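Local coordinates for protein ribonuclease VapC2 (Rickettsia felis, PDB 3ZVK) that cleaves single-stranded RNA as the magnesium-dependent toxin of a type II toxin-antitoxin pair and inhibits growth when expressed in E. coli or yeast, at residues I2-T7 with T33-S38; E83-L88 with N98-A103; H105-N110 with P125-E130; L113-I118 with L129-K134. The protein carries 1 engineered substitution. One frame throughout, in Å; residues are numbered along the deposited sequence.

Interaction 1. Residues I2-T7 with T33-S38. Engineered in segment 2-7: Gly6 (natural residue Asp).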
loop_
_atom_site.group_PDB
_atom_site.type_symbol
_atom_site.label_atom_id
_atom_site.label_comp_id
_atom_site.label_asym_id
_atom_site.label_seq_id
_atom_site.Cartn_x
_atom_site.Cartn_y
_atom_site.Cartn_z
ATOM N N ILE A 2 -2.119 -29.485 9.691
ATOM C CA ILE A 2 -1.352 -28.499 10.465
ATOM C C ILE A 2 -1.264 -28.935 11.927
ATOM O O ILE A 2 -2.273 -29.238 12.554
ATOM C CB ILE A 2 -1.925 -27.049 10.329
ATOM C CG1 ILE A 2 -2.008 -26.609 8.846
ATOM C CG2 ILE A 2 -1.118 -26.032 11.153
ATOM C CD1 ILE A 2 -2.785 -25.320 8.571
ATOM N N TYR A 3 -0.046 -28.951 12.471
ATOM C CA TYR A 3 0.193 -29.215 13.877
ATOM C C TYR A 3 0.737 -27.916 14.456
ATOM O O TYR A 3 1.806 -27.473 14.048
ATOM C CB TYR A 3 1.209 -30.344 14.065
ATOM C CG TYR A 3 0.598 -31.719 13.933
ATOM C CD1 TYR A 3 0.400 -32.298 12.683
ATOM C CD2 TYR A 3 0.191 -32.441 15.066
ATOM C CE1 TYR A 3 -0.171 -33.565 12.556
ATOM C CE2 TYR A 3 -0.370 -33.710 14.949
ATOM C CZ TYR A 3 -0.538 -34.276 13.687
ATOM O OH TYR A 3 -1.085 -35.537 13.520
ATOM N N MET A 4 -0.007 -27.277 15.356
ATOM C CA MET A 4 0.435 -26.040 16.001
ATOM C C MET A 4 0.937 -26.391 17.395
ATOM O O MET A 4 0.242 -27.103 18.138
ATOM C CB MET A 4 -0.698 -25.004 16.060
ATOM C CG MET A 4 -1.192 -24.602 14.699
ATOM S SD MET A 4 -2.313 -23.203 14.656
ATOM C CE MET A 4 -1.140 -21.873 14.729
ATOM N N LEU A 5 2.161 -25.966 17.737
ATOM C CA LEU A 5 2.706 -26.271 19.078
ATOM C C LEU A 5 2.349 -25.174 20.057
ATOM O O LEU A 5 2.387 -23.981 19.711
ATOM C CB LEU A 5 4.242 -26.466 19.066
ATOM C CG LEU A 5 4.831 -27.267 17.928
ATOM C CD1 LEU A 5 6.353 -27.102 17.892
ATOM C CD2 LEU A 5 4.405 -28.731 18.020
ATOM N N GLY A 6 1.973 -25.591 21.253
ATOM C CA GLY A 6 1.639 -24.699 22.362
ATOM C C GLY A 6 2.909 -24.187 23.012
ATOM O O GLY A 6 4.012 -24.643 22.686
ATOM N N THR A 7 2.772 -23.236 23.921
ATOM C CA THR A 7 3.899 -22.585 24.593
ATOM C C THR A 7 4.730 -23.579 25.407
ATOM O O THR A 7 5.958 -23.570 25.287
ATOM C CB THR A 7 3.400 -21.376 25.417
ATOM O OG1 THR A 7 2.624 -20.536 24.551
ATOM C CG2 THR A 7 4.546 -20.555 26.033
ATOM N N THR A 33 2.429 -29.967 8.276
ATOM C CA THR A 33 3.035 -28.663 8.535
ATOM C C THR A 33 3.134 -28.434 10.031
ATOM O O THR A 33 2.125 -28.488 10.743
ATOM C CB THR A 33 2.199 -27.543 7.884
ATOM O OG1 THR A 33 2.104 -27.763 6.473
ATOM C CG2 THR A 33 2.773 -26.159 8.141
ATOM N N ILE A 34 4.360 -28.161 10.504
ATOM C CA ILE A 34 4.622 -27.808 11.891
ATOM C C ILE A 34 4.627 -26.307 11.985
ATOM O O ILE A 34 5.381 -25.641 11.258
ATOM C CB ILE A 34 5.893 -28.468 12.456
ATOM C CG1 ILE A 34 5.679 -30.035 12.473
ATOM C CG2 ILE A 34 6.146 -27.930 13.908
ATOM C CD1 ILE A 34 6.882 -30.784 12.462
ATOM N N ALA A 35 3.765 -25.764 12.867
ATOM C CA ALA A 35 3.643 -24.312 13.067
ATOM C C ALA A 35 3.493 -23.869 14.516
ATOM O O ALA A 35 3.312 -24.692 15.415
ATOM C CB ALA A 35 2.472 -23.793 12.247
ATOM N N ILE A 36 3.594 -22.555 14.746
ATOM C CA ILE A 36 3.312 -21.872 16.020
ATOM C C ILE A 36 2.532 -20.623 15.721
ATOM O O ILE A 36 2.717 -20.001 14.679
ATOM C CB ILE A 36 4.495 -21.584 17.006
ATOM C CG1 ILE A 36 5.556 -20.630 16.420
ATOM C CG2 ILE A 36 5.073 -22.864 17.633
ATOM C CD1 ILE A 36 6.383 -19.893 17.460
ATOM N N SER A 37 1.661 -20.260 16.626
ATOM C CA SER A 37 0.886 -19.037 16.547
ATOM C C SER A 37 1.855 -17.902 16.855
ATOM O O SER A 37 2.786 -18.090 17.629
ATOM C CB SER A 37 -0.191 -19.058 17.634
ATOM O OG SER A 37 -0.983 -17.886 17.568
ATOM N N SER A 38 1.627 -16.718 16.286
ATOM C CA SER A 38 2.407 -15.536 16.635
ATOM C C SER A 38 2.227 -15.252 18.160
ATOM O O SER A 38 3.148 -14.690 18.758
ATOM C CB SER A 38 2.000 -14.334 15.785
ATOM O OG SER A 38 0.609 -14.056 15.827
HETATM O O HOH W 1 0.670 -22.422 18.244
#

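Interaction 2. Residues E83-L88 with N98-A103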
loop_
_atom_site.group_PDB
_atom_site.type_symbol
_atom_site.label_atom_id
_atom_site.label_comp_id
_atom_site.label_asym_id
_atom_site.label_seq_id
_atom_site.Cartn_x
_atom_site.Cartn_y
_atom_site.Cartn_z
ATOM N N GLU A 83 -16.554 -17.089 20.924
ATOM C CA GLU A 83 -17.433 -18.223 21.225
ATOM C C GLU A 83 -16.861 -19.122 22.327
ATOM O O GLU A 83 -17.593 -19.505 23.235
ATOM C CB GLU A 83 -17.733 -19.030 19.947
ATOM C CG GLU A 83 -18.634 -18.311 18.961
ATOM C CD GLU A 83 -20.092 -18.203 19.370
ATOM O OE1 GLU A 83 -20.827 -19.205 19.216
ATOM O OE2 GLU A 83 -20.507 -17.112 19.824
ATOM N N LEU A 84 -15.565 -19.439 22.248
ATOM C CA LEU A 84 -14.846 -20.274 23.205
ATOM C C LEU A 84 -14.772 -19.627 24.604
ATOM O O LEU A 84 -15.089 -20.284 25.599
ATOM C CB LEU A 84 -13.439 -20.624 22.655
ATOM C CG LEU A 84 -12.513 -21.478 23.535
ATOM C CD1 LEU A 84 -13.149 -22.819 23.880
ATOM C CD2 LEU A 84 -11.169 -21.694 22.864
ATOM N N ARG A 85 -14.385 -18.340 24.677
ATOM C CA ARG A 85 -14.283 -17.610 25.941
ATOM C C ARG A 85 -15.619 -17.564 26.663
ATOM O O ARG A 85 -15.669 -17.826 27.867
ATOM C CB ARG A 85 -13.710 -16.195 25.725
ATOM C CG ARG A 85 -13.337 -15.548 27.041
ATOM C CD ARG A 85 -12.530 -14.299 26.884
ATOM N NE ARG A 85 -12.649 -13.480 28.085
ATOM C CZ ARG A 85 -12.170 -12.254 28.209
ATOM N NH1 ARG A 85 -11.533 -11.678 27.203
ATOM N NH2 ARG A 85 -12.359 -11.578 29.327
ATOM N N THR A 86 -16.706 -17.257 25.923
ATOM C CA THR A 86 -18.069 -17.190 26.455
ATOM C C THR A 86 -18.503 -18.550 27.006
ATOM O O THR A 86 -19.026 -18.607 28.117
ATOM C CB THR A 86 -19.025 -16.645 25.385
ATOM O OG1 THR A 86 -18.595 -15.331 25.039
ATOM C CG2 THR A 86 -20.480 -16.602 25.845
ATOM N N GLU A 87 -18.285 -19.634 26.227
ATOM C CA GLU A 87 -18.639 -20.999 26.616
ATOM C C GLU A 87 -17.888 -21.444 27.876
ATOM O O GLU A 87 -18.513 -21.957 28.800
ATOM C CB GLU A 87 -18.413 -21.982 25.460
ATOM C CG GLU A 87 -19.060 -23.338 25.713
ATOM C CD GLU A 87 -18.894 -24.413 24.653
ATOM O OE1 GLU A 87 -18.290 -24.136 23.589
ATOM O OE2 GLU A 87 -19.364 -25.548 24.904
ATOM N N LEU A 88 -16.565 -21.221 27.929
ATOM C CA LEU A 88 -15.743 -21.576 29.090
ATOM C C LEU A 88 -16.182 -20.857 30.365
ATOM O O LEU A 88 -16.253 -21.495 31.408
ATOM C CB LEU A 88 -14.239 -21.374 28.799
ATOM C CG LEU A 88 -13.641 -22.307 27.739
ATOM C CD1 LEU A 88 -12.213 -22.034 27.542
ATOM C CD2 LEU A 88 -13.853 -23.783 28.087
ATOM N N ASN A 98 -3.503 -15.900 26.974
ATOM C CA ASN A 98 -2.972 -16.237 25.708
ATOM C C ASN A 98 -3.302 -17.656 25.318
ATOM O O ASN A 98 -3.553 -17.882 24.132
ATOM C CB ASN A 98 -1.507 -15.819 25.675
ATOM C CG ASN A 98 -1.456 -14.311 25.752
ATOM O OD1 ASN A 98 -2.498 -13.674 25.769
ATOM N ND2 ASN A 98 -0.288 -13.683 25.800
ATOM N N ASP A 99 -3.445 -18.573 26.292
ATOM C CA ASP A 99 -3.850 -19.955 25.996
ATOM C C ASP A 99 -5.226 -20.039 25.320
ATOM O O ASP A 99 -5.396 -20.816 24.386
ATOM C CB ASP A 99 -3.663 -20.901 27.187
ATOM C CG ASP A 99 -2.200 -21.239 27.447
ATOM O OD1 ASP A 99 -1.344 -20.874 26.608
ATOM O OD2 ASP A 99 -1.911 -21.897 28.468
ATOM N N LEU A 100 -6.152 -19.137 25.700
ATOM C CA LEU A 100 -7.456 -18.981 25.051
ATOM C C LEU A 100 -7.250 -18.502 23.558
ATOM O O LEU A 100 -7.874 -19.049 22.650
ATOM C CB LEU A 100 -8.285 -17.958 25.843
ATOM C CG LEU A 100 -9.790 -18.181 26.009
ATOM C CD1 LEU A 100 -10.166 -19.632 25.964
ATOM C CD2 LEU A 100 -10.266 -17.637 27.343
ATOM N N LEU A 101 -6.327 -17.546 23.321
ATOM C CA LEU A 101 -6.003 -17.032 21.988
ATOM C C LEU A 101 -5.343 -18.126 21.147
ATOM O O LEU A 101 -5.699 -18.311 19.983
ATOM C CB LEU A 101 -5.087 -15.782 22.066
ATOM C CG LEU A 101 -5.747 -14.457 22.517
ATOM C CD1 LEU A 101 -4.725 -13.444 22.915
ATOM C CD2 LEU A 101 -6.553 -13.840 21.405
ATOM N N ILE A 102 -4.391 -18.855 21.763
ATOM C CA ILE A 102 -3.642 -19.960 21.178
ATOM C C ILE A 102 -4.595 -21.060 20.724
ATOM O O ILE A 102 -4.456 -21.515 19.592
ATOM C CB ILE A 102 -2.519 -20.451 22.155
ATOM C CG1 ILE A 102 -1.381 -19.404 22.211
ATOM C CG2 ILE A 102 -1.950 -21.824 21.738
ATOM C CD1 ILE A 102 -0.690 -19.255 23.596
ATOM N N ALA A 103 -5.560 -21.462 21.589
ATOM C CA ALA A 103 -6.566 -22.507 21.339
ATOM C C ALA A 103 -7.504 -22.100 20.211
ATOM O O ALA A 103 -7.747 -22.903 19.306
ATOM C CB ALA A 103 -7.351 -22.811 22.616
#

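Interaction 3. Residues H105-N110 with P125-E130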
loop_
_atom_site.group_PDB
_atom_site.type_symbol
_atom_site.label_atom_id
_atom_site.label_comp_id
_atom_site.label_asym_id
_atom_site.label_seq_id
_atom_site.Cartn_x
_atom_site.Cartn_y
_atom_site.Cartn_z
ATOM N N HIS A 105 -6.892 -20.039 17.791
ATOM C CA HIS A 105 -6.048 -20.038 16.602
ATOM C C HIS A 105 -5.972 -21.435 15.997
ATOM O O HIS A 105 -6.175 -21.553 14.794
ATOM C CB HIS A 105 -4.651 -19.456 16.904
ATOM C CG HIS A 105 -3.938 -18.952 15.688
ATOM N ND1 HIS A 105 -2.731 -18.307 15.786
ATOM C CD2 HIS A 105 -4.279 -19.032 14.383
ATOM C CE1 HIS A 105 -2.382 -17.995 14.553
ATOM N NE2 HIS A 105 -3.291 -18.395 13.679
ATOM N N ALA A 106 -5.736 -22.491 16.820
ATOM C CA ALA A 106 -5.721 -23.879 16.342
ATOM C C ALA A 106 -7.113 -24.252 15.799
ATOM O O ALA A 106 -7.198 -24.838 14.721
ATOM C CB ALA A 106 -5.302 -24.832 17.456
ATOM N N ILE A 107 -8.198 -23.855 16.500
ATOM C CA ILE A 107 -9.568 -24.119 16.071
ATOM C C ILE A 107 -9.814 -23.469 14.707
ATOM O O ILE A 107 -10.287 -24.140 13.789
ATOM C CB ILE A 107 -10.629 -23.718 17.155
ATOM C CG1 ILE A 107 -10.549 -24.595 18.401
ATOM C CG2 ILE A 107 -12.061 -23.791 16.593
ATOM C CD1 ILE A 107 -11.158 -24.005 19.690
ATOM N N ALA A 108 -9.459 -22.180 14.564
ATOM C CA ALA A 108 -9.629 -21.413 13.326
ATOM C C ALA A 108 -8.833 -21.955 12.136
ATOM O O ALA A 108 -9.285 -21.814 10.994
ATOM C CB ALA A 108 -9.284 -19.969 13.560
ATOM N N GLU A 109 -7.660 -22.574 12.395
ATOM C CA GLU A 109 -6.812 -23.169 11.353
ATOM C C GLU A 109 -7.145 -24.660 11.108
ATOM O O GLU A 109 -6.589 -25.279 10.201
ATOM C CB GLU A 109 -5.311 -23.014 11.723
ATOM C CG GLU A 109 -4.776 -21.587 11.806
ATOM C CD GLU A 109 -4.780 -20.702 10.575
ATOM O OE1 GLU A 109 -5.008 -21.220 9.463
ATOM O OE2 GLU A 109 -4.534 -19.482 10.723
ATOM N N ASN A 110 -8.046 -25.226 11.927
ATOM C CA ASN A 110 -8.440 -26.642 11.927
ATOM C C ASN A 110 -7.203 -27.520 12.143
ATOM O O ASN A 110 -6.977 -28.498 11.450
ATOM C CB ASN A 110 -9.249 -27.032 10.685
ATOM C CG ASN A 110 -10.287 -28.047 11.038
ATOM O OD1 ASN A 110 -9.989 -29.226 11.291
ATOM N ND2 ASN A 110 -11.522 -27.575 11.182
ATOM N N PRO A 125 -14.018 -27.131 23.969
ATOM C CA PRO A 125 -14.781 -27.757 22.879
ATOM C C PRO A 125 -14.266 -27.418 21.486
ATOM O O PRO A 125 -13.713 -26.337 21.269
ATOM C CB PRO A 125 -16.207 -27.224 23.100
ATOM C CG PRO A 125 -16.201 -26.640 24.496
ATOM C CD PRO A 125 -14.830 -26.100 24.642
ATOM N N ASN A 126 -14.480 -28.360 20.539
ATOM C CA ASN A 126 -14.084 -28.272 19.122
ATOM C C ASN A 126 -12.556 -28.208 18.881
ATOM O O ASN A 126 -12.127 -27.931 17.753
ATOM C CB ASN A 126 -14.825 -27.138 18.363
ATOM C CG ASN A 126 -16.253 -26.867 18.784
ATOM O OD1 ASN A 126 -17.139 -27.740 18.757
ATOM N ND2 ASN A 126 -16.501 -25.620 19.143
ATOM N N LEU A 127 -11.744 -28.502 19.916
ATOM C CA LEU A 127 -10.292 -28.464 19.810
ATOM C C LEU A 127 -9.664 -29.846 19.739
ATOM O O LEU A 127 -9.862 -30.665 20.631
ATOM C CB LEU A 127 -9.681 -27.608 20.944
ATOM C CG LEU A 127 -8.165 -27.426 20.965
ATOM C CD1 LEU A 127 -7.727 -26.327 20.063
ATOM C CD2 LEU A 127 -7.693 -27.063 22.315
ATOM N N ILE A 128 -8.907 -30.103 18.659
ATOM C CA ILE A 128 -8.143 -31.340 18.482
ATOM C C ILE A 128 -6.796 -31.142 19.223
ATOM O O ILE A 128 -6.083 -30.157 18.997
ATOM C CB ILE A 128 -7.932 -31.764 17.003
ATOM C CG1 ILE A 128 -9.162 -31.434 16.095
ATOM C CG2 ILE A 128 -7.527 -33.250 16.935
ATOM C CD1 ILE A 128 -8.816 -31.034 14.574
ATOM N N LEU A 129 -6.496 -32.064 20.140
ATOM C CA LEU A 129 -5.300 -32.034 20.987
ATOM C C LEU A 129 -4.477 -33.293 20.846
ATOM O O LEU A 129 -5.009 -34.359 20.523
ATOM C CB LEU A 129 -5.701 -31.877 22.467
ATOM C CG LEU A 129 -4.956 -30.844 23.358
ATOM C CD1 LEU A 129 -5.226 -29.390 22.946
ATOM C CD2 LEU A 129 -5.373 -31.012 24.805
ATOM N N GLU A 130 -3.174 -33.158 21.114
ATOM C CA GLU A 130 -2.207 -34.241 21.101
ATOM C C GLU A 130 -1.205 -33.901 22.196
ATOM O O GLU A 130 -0.648 -32.812 22.220
ATOM C CB GLU A 130 -1.536 -34.425 19.726
ATOM C CG GLU A 130 -0.806 -35.744 19.601
ATOM C CD GLU A 130 -0.301 -36.070 18.212
ATOM O OE1 GLU A 130 -1.093 -36.524 17.351
ATOM O OE2 GLU A 130 0.930 -35.988 18.031
#

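Interaction 4. Residues L113-I118 with L129-K134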
loop_
_atom_site.group_PDB
_atom_site.type_symbol
_atom_site.label_atom_id
_atom_site.label_comp_id
_atom_site.label_asym_id
_atom_site.label_seq_id
_atom_site.Cartn_x
_atom_site.Cartn_y
_atom_site.Cartn_z
ATOM N N LEU A 113 -3.604 -29.132 18.221
ATOM C CA LEU A 113 -2.813 -28.362 19.170
ATOM C C LEU A 113 -2.013 -29.318 20.027
ATOM O O LEU A 113 -2.575 -30.222 20.648
ATOM C CB LEU A 113 -3.688 -27.429 20.018
ATOM C CG LEU A 113 -2.975 -26.479 20.994
ATOM C CD1 LEU A 113 -2.002 -25.529 20.291
ATOM C CD2 LEU A 113 -3.985 -25.674 21.716
ATOM N N VAL A 114 -0.700 -29.118 20.047
ATOM C CA VAL A 114 0.238 -29.969 20.753
ATOM C C VAL A 114 0.535 -29.439 22.136
ATOM O O VAL A 114 0.968 -28.302 22.292
ATOM C CB VAL A 114 1.503 -30.268 19.939
ATOM C CG1 VAL A 114 2.354 -31.325 20.632
ATOM C CG2 VAL A 114 1.169 -30.688 18.501
ATOM N N THR A 115 0.306 -30.300 23.139
ATOM C CA THR A 115 0.450 -29.995 24.541
ATOM C C THR A 115 1.432 -30.905 25.287
ATOM O O THR A 115 1.822 -31.935 24.759
ATOM C CB THR A 115 -0.933 -29.823 25.186
ATOM O OG1 THR A 115 -0.753 -29.187 26.454
ATOM C CG2 THR A 115 -1.698 -31.139 25.316
ATOM N N ASN A 116 1.822 -30.479 26.512
ATOM C CA ASN A 116 2.778 -31.026 27.501
ATOM C C ASN A 116 2.055 -31.653 28.731
ATOM O O ASN A 116 2.674 -32.402 29.492
ATOM C CB ASN A 116 3.590 -29.806 28.075
ATOM C CG ASN A 116 5.080 -29.890 27.920
ATOM O OD1 ASN A 116 5.603 -30.336 26.916
ATOM N ND2 ASN A 116 5.810 -29.372 28.868
ATOM N N ASN A 117 0.800 -31.218 28.992
ATOM C CA ASN A 117 -0.015 -31.581 30.151
ATOM C C ASN A 117 -1.517 -31.322 29.944
ATOM O O ASN A 117 -1.925 -30.609 29.020
ATOM C CB ASN A 117 0.471 -30.825 31.421
ATOM C CG ASN A 117 0.743 -29.347 31.230
ATOM O OD1 ASN A 117 -0.123 -28.571 30.806
ATOM N ND2 ASN A 117 1.963 -28.928 31.542
ATOM N N ILE A 118 -2.328 -31.879 30.858
ATOM C CA ILE A 118 -3.792 -31.767 30.872
ATOM C C ILE A 118 -4.294 -30.393 31.366
ATOM O O ILE A 118 -5.420 -29.994 31.040
ATOM C CB ILE A 118 -4.455 -32.965 31.613
ATOM C CG1 ILE A 118 -3.912 -33.129 33.061
ATOM C CG2 ILE A 118 -4.287 -34.249 30.798
ATOM C CD1 ILE A 118 -4.927 -33.725 34.089
ATOM N N LEU A 129 -6.496 -32.064 20.140
ATOM C CA LEU A 129 -5.300 -32.034 20.987
ATOM C C LEU A 129 -4.477 -33.293 20.846
ATOM O O LEU A 129 -5.009 -34.359 20.523
ATOM C CB LEU A 129 -5.701 -31.877 22.467
ATOM C CG LEU A 129 -4.956 -30.844 23.358
ATOM C CD1 LEU A 129 -5.226 -29.390 22.946
ATOM C CD2 LEU A 129 -5.373 -31.012 24.805
ATOM N N GLU A 130 -3.174 -33.158 21.114
ATOM C CA GLU A 130 -2.207 -34.241 21.101
ATOM C C GLU A 130 -1.205 -33.901 22.196
ATOM O O GLU A 130 -0.648 -32.812 22.220
ATOM C CB GLU A 130 -1.536 -34.425 19.726
ATOM C CG GLU A 130 -0.806 -35.744 19.601
ATOM C CD GLU A 130 -0.301 -36.070 18.212
ATOM O OE1 GLU A 130 -1.093 -36.524 17.351
ATOM O OE2 GLU A 130 0.930 -35.988 18.031
ATOM N N ASN A 131 -1.068 -34.800 23.155
ATOM C CA ASN A 131 -0.198 -34.650 24.309
ATOM C C ASN A 131 1.108 -35.410 24.110
ATOM O O ASN A 131 1.081 -36.629 23.866
ATOM C CB ASN A 131 -0.924 -35.151 25.577
ATOM C CG ASN A 131 -0.299 -34.725 26.886
ATOM O OD1 ASN A 131 0.850 -35.062 27.209
ATOM N ND2 ASN A 131 -1.087 -34.050 27.711
ATOM N N TRP A 132 2.248 -34.692 24.224
ATOM C CA TRP A 132 3.560 -35.309 24.162
ATOM C C TRP A 132 4.074 -35.323 25.589
ATOM O O TRP A 132 4.325 -34.279 26.164
ATOM C CB TRP A 132 4.502 -34.593 23.191
ATOM C CG TRP A 132 4.111 -34.609 21.736
ATOM C CD1 TRP A 132 3.055 -35.258 21.170
ATOM C CD2 TRP A 132 4.758 -33.894 20.672
ATOM N NE1 TRP A 132 3.002 -34.996 19.822
ATOM C CE2 TRP A 132 4.043 -34.170 19.487
ATOM C CE3 TRP A 132 5.844 -33.002 20.618
ATOM C CZ2 TRP A 132 4.389 -33.607 18.259
ATOM C CZ3 TRP A 132 6.224 -32.486 19.387
ATOM C CH2 TRP A 132 5.480 -32.760 18.231
ATOM N N ASP A 133 4.130 -36.491 26.207
ATOM C CA ASP A 133 4.563 -36.598 27.596
ATOM C C ASP A 133 6.024 -36.188 27.757
ATOM O O ASP A 133 6.846 -36.497 26.900
ATOM C CB ASP A 133 4.308 -38.021 28.129
ATOM C CG ASP A 133 2.848 -38.465 28.091
ATOM O OD1 ASP A 133 2.207 -38.334 27.020
ATOM O OD2 ASP A 133 2.361 -38.986 29.118
ATOM N N LYS A 134 6.327 -35.444 28.833
ATOM C CA LYS A 134 7.685 -34.968 29.160
ATOM C C LYS A 134 8.579 -36.153 29.576
ATOM O O LYS A 134 9.799 -36.098 29.415
ATOM C CB LYS A 134 7.649 -33.917 30.287
ATOM C CG LYS A 134 6.737 -32.710 30.025
ATOM C CD LYS A 134 6.872 -31.655 31.122
ATOM C CE LYS A 134 5.539 -31.118 31.565
ATOM N NZ LYS A 134 5.161 -31.623 32.904
#

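Interaction 1. Residues I2-T7 with T33-S38
Tyr3 joins strand 2-5 to strand 33-37 through both of its backbone polar atoms: its N donates to Thr33 O (2.8 Å, nearly straight at 177°), and its O accepts Ala35 N at 2.9 Å. A third bond, Leu5 N to Ala35 O at 2.9 Å, completes a parallel ladder in which Ile2, Tyr3 and Met4 lie beside Thr33, Ile34 and Ala35. Alpha hydrogens add weaker contacts to the same carbonyls, the shortest from Met4 CA to Ala35 O (3.2 Å). Where the strands part, a water takes over, donating to Leu5 O (2.7 Å) and accepting from Ser37 N.

Apolar contacts line both faces. On the face of Ile2, Met4 and Ala35, the bend at Met4 chi3 (82°) turns CE toward strand 33-37, 3.7 Å from Ser37 N and near Ser37 CB. Ser37 OG itself hydrogen-bonds His105 ND1. On the other, Leu5 CD1 meets the Ile34 CG2 methyl at 4.1 Å, and helix 19-29 covers Tyr3 and Ile34. Ile36 CG2 packs against Leu5 CB and O.

Both strands run straight into helices, with Gly6 and Ser37 at the N-cap positions. Gly6 is an engineered replacement of the aspartate predicted to bind magnesium. Two adjacent parallel strands joined through helices 7-16 and 19-29 make a beta-alpha-beta unit, the opening element of the PIN-domain fold.

Interaction 2. Residues E83-L88 with N98-A103
Leu100 presses its two methyl groups against helix 75-90 from helix 97-109, the main contact between these two successive helices of the PIN domain. The local axes run at 127° to each other and come no closer than 10.4 Å, so the space between them is bridged by side chains alone, with no hydrogen bond across.

The branches of Leu100 divide the work. CD1 lies among leucines of the facing helix, 3.5 Å from Leu88 CD1, as the Leu88 and Leu100 side chains slide past each other in opposite directions. Leu84, its CG anti to the backbone N (chi1 179°), crosses Leu100 obliquely and sets both CG (3.8 Å) and CD2 against Leu100 CD1. CD2 of Leu100 instead rests on the aliphatic part of Arg85, nearest to its CG at 3.7 Å, and the two side chains cross at about a right angle. Neither torsion of Leu100 sits in a staggered well, so its modelled shape and these distances deserve some reserve.

Stretched out as far as NE, Arg85 passes its methylenes across Leu100 CD2 and carries its charge past the contact. There NE forms a salt bridge with Glu89, NH1 bonds Tyr81 OH, and the guanidinium makes a cation-pi contact with Tyr46 of the second VapC2 subunit. The hydrophobic seam therefore lies close to the toxin-toxin interface.

One turn further along helix 97-109, Ala103 CB touches Leu84 CD2 at 4.0 Å.

Interaction 3. Residues H105-N110 with P125-E130
Ile107 and Leu127 meet at about a right angle where the last turns of helix 97-109 lie against the chain leading into strand 128-131. The CG1 atom of Ile107 stands opposite its own carbonyl carbon (chi1 -67°), and an extended chi2 carries CD1 on toward the 125-130 segment, although the bond leaving the backbone does not aim that way. CG1 comes to 3.7 Å from Leu127 CD1, while CD1 reaches past it to the backbone, 3.8 Å from Pro125 O; Asn126 O also touches CG1. One isoleucine branch thus packs on a side chain and on two successive carbonyl oxygens.

In Leu127, unlike Ile107 with its CG1 beside the backbone N, CG is anti to that nitrogen (chi1 -178°), which brings CD1 into the angle between Ile107 and Ala106. The second of these contacts is to Ala106 CB at 3.9 Å, one residue back on the helix.

At the end of the helix Asn110 takes a positive phi of 57° and closes a Schellman motif. Its CB points away from the strand, yet the amide returns, and OD1 lies 3.9 Å from Ile128 CD1, a contact of a polar atom with a methyl rather than a bond. Within the same last turns, His105 NE2 makes a weak bond to Glu109 OE2.

No hydrogen bond joins the two segments, and hydrophobic packing of a few methyl and methylene groups holds the helix end to this partly exposed side of the fold.

Interaction 4. Residues L113-I118 with L129-K134
Glu130 O receives two donors from the facing strand: Thr115 N, in a hydrogen bond of 2.8 Å and 171°, and more weakly the alpha hydrogen of Val114 (CA to O 3.3 Å). Thr115 O accepts Trp132 N at 2.8 Å, and Glu130 N bonds Leu113 O at 3.0 Å. These bonds pair Leu113, Val114 and Thr115 with Leu129, Glu130 and Asn131 in parallel register.

On one face, Val114 CG1 stands over the Trp132 indole in a CH-pi contact, 3.6 Å from the centroid of its five-membered ring and 15° off the normal. The rotation of the indole is fixed from its edge as well, since NE1 gives an almost straight bond of 2.9 Å to Glu130 OE2, in the ring plane and at the anti lone pair. Helix 19-29 also packs on the indole.

On the opposite face, Thr115 OG1 lies opposite its backbone N and bonds Glu120, which leaves CG2 to meet Leu129 CD2 at 3.7 Å. Leu113 and Leu129 lie side by side there, and Phe121 touches both. Beyond the strands, Lys134 crosses Asn116 at about a right angle, its CD and CE beside Asn116 ND2; the OD1 of Asn116 bonds Tyr21 OH.

Strand 128-131 is the outermost strand on its side of the parallel sheet within this chain, and the pair forms the C-terminal edge of the PIN-domain fold.

Interactions 1 and 4 are strand pairings in one parallel sheet, linked by backbone bonds between strands 2-5 and 112-115; their chemistry is a ladder of backbone hydrogen bonds. Interactions 2 and 3 both use helix 97-109 and rely on side-chain packing without a hydrogen bond across. Burial differs within each kind: interactions 1 and 2 are buried, interaction 4 partly so at the sheet edge, and interaction 3 is largely at the surface. The segments of interactions 3 and 4 overlap at Leu129 and Glu130: Leu127 and Ile128 meet the helical segment, and from Leu129 onward the chain pairs in the sheet. Interaction 2 lies farther out, about 17 Å from interaction 4 between centres.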